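Local coordinates for LS-24 (Lathyrus sativus, PDB 3LP9), which is a seed albumin of hemopexin fold that probably binds hemin as a monomer and spermine as a dimer, with a possible part in the response to oxidative stress, at residues N167-S172 and D191-R196. Numbering follows the deposited sequence.
Sequences NTIFES and DDHYAR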
ATOM      1  N   ASN A 167      27.530 -20.656 -10.435  1.00 17.11           N
ATOM      2  CA  ASN A 167      27.960 -21.621  -9.410  1.00 17.24           C
ATOM      3  C   ASN A 167      28.188 -21.005  -8.041  1.00 16.54           C
ATOM      4  O   ASN A 167      29.037 -21.463  -7.295  1.00 16.21           O
ATOM      5  CB  ASN A 167      29.217 -22.401  -9.875  1.00 17.28           C
ATOM      6  CG  ASN A 167      28.988 -23.131 -11.194  1.00 19.10           C
ATOM      7  OD1 ASN A 167      28.013 -23.904 -11.356  1.00 19.22           O
ATOM      8  ND2 ASN A 167      29.858 -22.854 -12.180  1.00 21.12           N
ATOM      9  N   THR A 168      27.449 -19.934  -7.762  1.00 16.28           N
ATOM     10  CA  THR A 168      27.460 -19.212  -6.497  1.00 16.09           C
ATOM     11  C   THR A 168      25.986 -19.066  -6.128  1.00 16.12           C
ATOM     12  O   THR A 168      25.107 -19.327  -6.935  1.00 16.44           O
ATOM     13  CB  THR A 168      28.153 -17.805  -6.589  1.00 16.39           C
ATOM     14  OG1 THR A 168      27.333 -16.857  -7.299  1.00 15.75           O
ATOM     15  CG2 THR A 168      29.501 -17.892  -7.286  1.00 15.82           C
ATOM     16  N   ILE A 169      25.726 -18.695  -4.882  1.00 16.35           N
ATOM     17  CA  ILE A 169      24.405 -18.465  -4.340  1.00 15.48           C
ATOM     18  C   ILE A 169      23.680 -17.311  -5.005  1.00 15.25           C
ATOM     19  O   ILE A 169      22.465 -17.224  -5.023  1.00 16.25           O
ATOM     20  CB  ILE A 169      24.556 -18.258  -2.829  1.00 15.93           C
ATOM     21  CG1 ILE A 169      25.396 -17.010  -2.532  1.00 14.05           C
ATOM     22  CG2 ILE A 169      25.191 -19.549  -2.194  1.00 16.92           C
ATOM     23  CD1 ILE A 169      25.256 -16.557  -1.181  1.00 15.30           C
ATOM     24  N   PHE A 170      24.439 -16.412  -5.582  1.00 16.54           N
ATOM     25  CA  PHE A 170      23.873 -15.219  -6.264  1.00 15.91           C
ATOM     26  C   PHE A 170      23.275 -15.530  -7.643  1.00 15.99           C
ATOM     27  O   PHE A 170      22.439 -14.781  -8.147  1.00 15.97           O
ATOM     28  CB  PHE A 170      24.893 -14.071  -6.278  1.00 15.47           C
ATOM     29  CG  PHE A 170      25.195 -13.524  -4.922  1.00 14.48           C
ATOM     30  CD1 PHE A 170      24.258 -12.728  -4.256  1.00 13.74           C
ATOM     31  CD2 PHE A 170      26.392 -13.860  -4.269  1.00 13.77           C
ATOM     32  CE1 PHE A 170      24.523 -12.278  -2.983  1.00 12.63           C
ATOM     33  CE2 PHE A 170      26.671 -13.370  -2.979  1.00 13.43           C
ATOM     34  CZ  PHE A 170      25.761 -12.588  -2.356  1.00 12.24           C
ATOM     35  N   GLU A 171      23.694 -16.658  -8.239  1.00 16.58           N
ATOM     36  CA  GLU A 171      23.178 -17.148  -9.549  1.00 16.34           C
ATOM     37  C   GLU A 171      21.635 -17.209  -9.611  1.00 16.86           C
ATOM     38  O   GLU A 171      21.035 -16.964 -10.668  1.00 16.42           O
ATOM     39  CB  GLU A 171      23.817 -18.488  -9.828  1.00 16.20           C
ATOM     40  CG  GLU A 171      23.248 -19.295 -10.916  1.00 16.67           C
ATOM     41  CD  GLU A 171      24.073 -20.567 -11.167  1.00 18.30           C
ATOM     42  OE1 GLU A 171      24.804 -21.043 -10.254  1.00 16.97           O
ATOM     43  OE2 GLU A 171      23.946 -21.117 -12.291  1.00 19.11           O
ATOM     44  N   SER A 172      21.019 -17.505  -8.449  1.00 16.76           N
ATOM     45  CA  SER A 172      19.593 -17.564  -8.285  1.00 16.13           C
ATOM     46  C   SER A 172      18.925 -16.372  -7.590  1.00 16.42           C
ATOM     47  O   SER A 172      17.746 -16.480  -7.205  1.00 16.25           O
ATOM     48  CB  SER A 172      19.254 -18.807  -7.492  1.00 16.53           C
ATOM     49  OG  SER A 172      19.813 -18.751  -6.196  1.00 16.44           O
ATOM     50  N   ASP A 191      21.282 -13.811   2.630  1.00 16.19           N
ATOM     51  CA  ASP A 191      21.394 -14.427   3.979  1.00 16.77           C
ATOM     52  C   ASP A 191      22.523 -13.748   4.751  1.00 16.40           C
ATOM     53  O   ASP A 191      22.534 -12.530   4.860  1.00 17.34           O
ATOM     54  CB  ASP A 191      21.590 -15.961   3.911  1.00 16.49           C
ATOM     55  CG  ASP A 191      20.685 -16.604   2.864  1.00 17.64           C
ATOM     56  OD1 ASP A 191      19.480 -16.231   2.838  1.00 18.39           O
ATOM     57  OD2 ASP A 191      21.177 -17.426   2.038  1.00 18.17           O
ATOM     58  N   ASP A 192      23.413 -14.540   5.344  1.00 16.95           N
ATOM     59  CA  ASP A 192      24.565 -14.056   6.143  1.00 16.01           C
ATOM     60  C   ASP A 192      25.810 -13.817   5.308  1.00 15.75           C
ATOM     61  O   ASP A 192      26.871 -13.640   5.868  1.00 15.59           O
ATOM     62  CB  ASP A 192      24.911 -15.048   7.271  1.00 16.15           C
ATOM     63  CG  ASP A 192      25.189 -16.467   6.766  1.00 15.60           C
ATOM     64  OD1 ASP A 192      24.571 -16.950   5.780  1.00 15.97           O
ATOM     65  OD2 ASP A 192      26.058 -17.105   7.360  1.00 15.91           O
ATOM     66  N   HIS A 193      25.649 -13.850   3.982  1.00 15.66           N
ATOM     67  CA  HIS A 193      26.715 -13.720   2.993  1.00 16.01           C
ATOM     68  C   HIS A 193      26.637 -12.476   2.151  1.00 16.13           C
ATOM     69  O   HIS A 193      25.547 -11.914   1.946  1.00 17.02           O
ATOM     70  CB  HIS A 193      26.664 -14.904   2.014  1.00 16.81           C
ATOM     71  CG  HIS A 193      26.978 -16.224   2.666  1.00 17.77           C
ATOM     72  ND1 HIS A 193      26.004 -17.017   3.256  1.00 16.29           N
ATOM     73  CD2 HIS A 193      28.162 -16.863   2.845  1.00 17.03           C
ATOM     74  CE1 HIS A 193      26.582 -18.099   3.744  1.00 17.48           C
ATOM     75  NE2 HIS A 193      27.886 -18.022   3.515  1.00 16.84           N
ATOM     76  N   TYR A 194      27.784 -12.063   1.634  1.00 15.73           N
ATOM     77  CA  TYR A 194      27.842 -10.861   0.802  1.00 16.19           C
ATOM     78  C   TYR A 194      28.878 -11.196  -0.300  1.00 16.29           C
ATOM     79  O   TYR A 194      29.762 -12.067  -0.139  1.00 16.99           O
ATOM     80  CB  TYR A 194      28.270  -9.605   1.633  1.00 15.72           C
ATOM     81  CG  TYR A 194      29.763  -9.583   1.925  1.00 14.96           C
ATOM     82  CD1 TYR A 194      30.280 -10.288   3.005  1.00 15.99           C
ATOM     83  CD2 TYR A 194      30.653  -8.927   1.069  1.00 13.93           C
ATOM     84  CE1 TYR A 194      31.686 -10.365   3.226  1.00 15.60           C
ATOM     85  CE2 TYR A 194      32.025  -8.965   1.276  1.00 13.89           C
ATOM     86  CZ  TYR A 194      32.547  -9.668   2.336  1.00 15.05           C
ATOM     87  OH  TYR A 194      33.912  -9.729   2.530  1.00 14.44           O
ATOM     88  N   ALA A 195      28.789 -10.481  -1.405  1.00 16.50           N
ATOM     89  CA  ALA A 195      29.751 -10.597  -2.474  1.00 15.78           C
ATOM     90  C   ALA A 195      30.088  -9.117  -2.823  1.00 15.80           C
ATOM     91  O   ALA A 195      29.216  -8.257  -2.978  1.00 16.06           O
ATOM     92  CB  ALA A 195      29.138 -11.332  -3.616  1.00 13.79           C
ATOM     93  N   ARG A 196      31.371  -8.803  -2.799  1.00 16.49           N
ATOM     94  CA  ARG A 196      31.851  -7.495  -3.216  1.00 16.54           C
ATOM     95  C   ARG A 196      32.284  -7.688  -4.660  1.00 16.07           C
ATOM     96  O   ARG A 196      33.240  -8.364  -4.931  1.00 15.38           O
ATOM     97  CB  ARG A 196      33.021  -7.047  -2.357  1.00 16.30           C
ATOM     98  CG  ARG A 196      33.479  -5.708  -2.781  1.00 16.69           C
ATOM     99  CD  ARG A 196      34.927  -5.639  -2.608  1.00 18.79           C
ATOM    100  NE  ARG A 196      35.448  -4.372  -2.065  1.00 17.59           N
ATOM    101  CZ  ARG A 196      36.471  -4.351  -1.222  1.00 16.64           C
ATOM    102  NH1 ARG A 196      36.985  -5.505  -0.814  1.00 18.03           N
ATOM    103  NH2 ARG A 196      36.947  -3.199  -0.768  1.00 17.90           N
TER
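F170 lays the outer end of its ring against A195, its CE2 lying 3.3 Å from A195 CB. The methyl meets the ring obliquely, while H193 O lies near the ring plane at the edge, 4.4 Å from F170 CZ. With CG anti to its own carbonyl carbon (chi1 -67°), the phenyl reaches strand 193-198 and also touches F188 and K190 of the adjacent strand 185-190; its side chain is about 11 Å from the bound calcium. A second apolar touch is lighter: I169 CD1 comes 3.9 Å from H193 CB, the two side chains crossing at about a right angle. I169 CG1 also lies 3.7 Å above one face of the F170 ring, toward its rim. No hydrogen bond joins the segments. Within the loop E171 OE1 accepts N167 N at 2.8 Å from above the carboxylate plane, and I169 O is bonded to K190 NZ of strand 185-190. An alanine in place of F170 would take away the ring and would probably leave A195 CB facing a gap. Van der Waals contact and apolar burial, without a hydrogen bond or salt bridge between the segments, thus seat the loop before strand 176-179 on the last four-stranded blade of the hemopexin propeller.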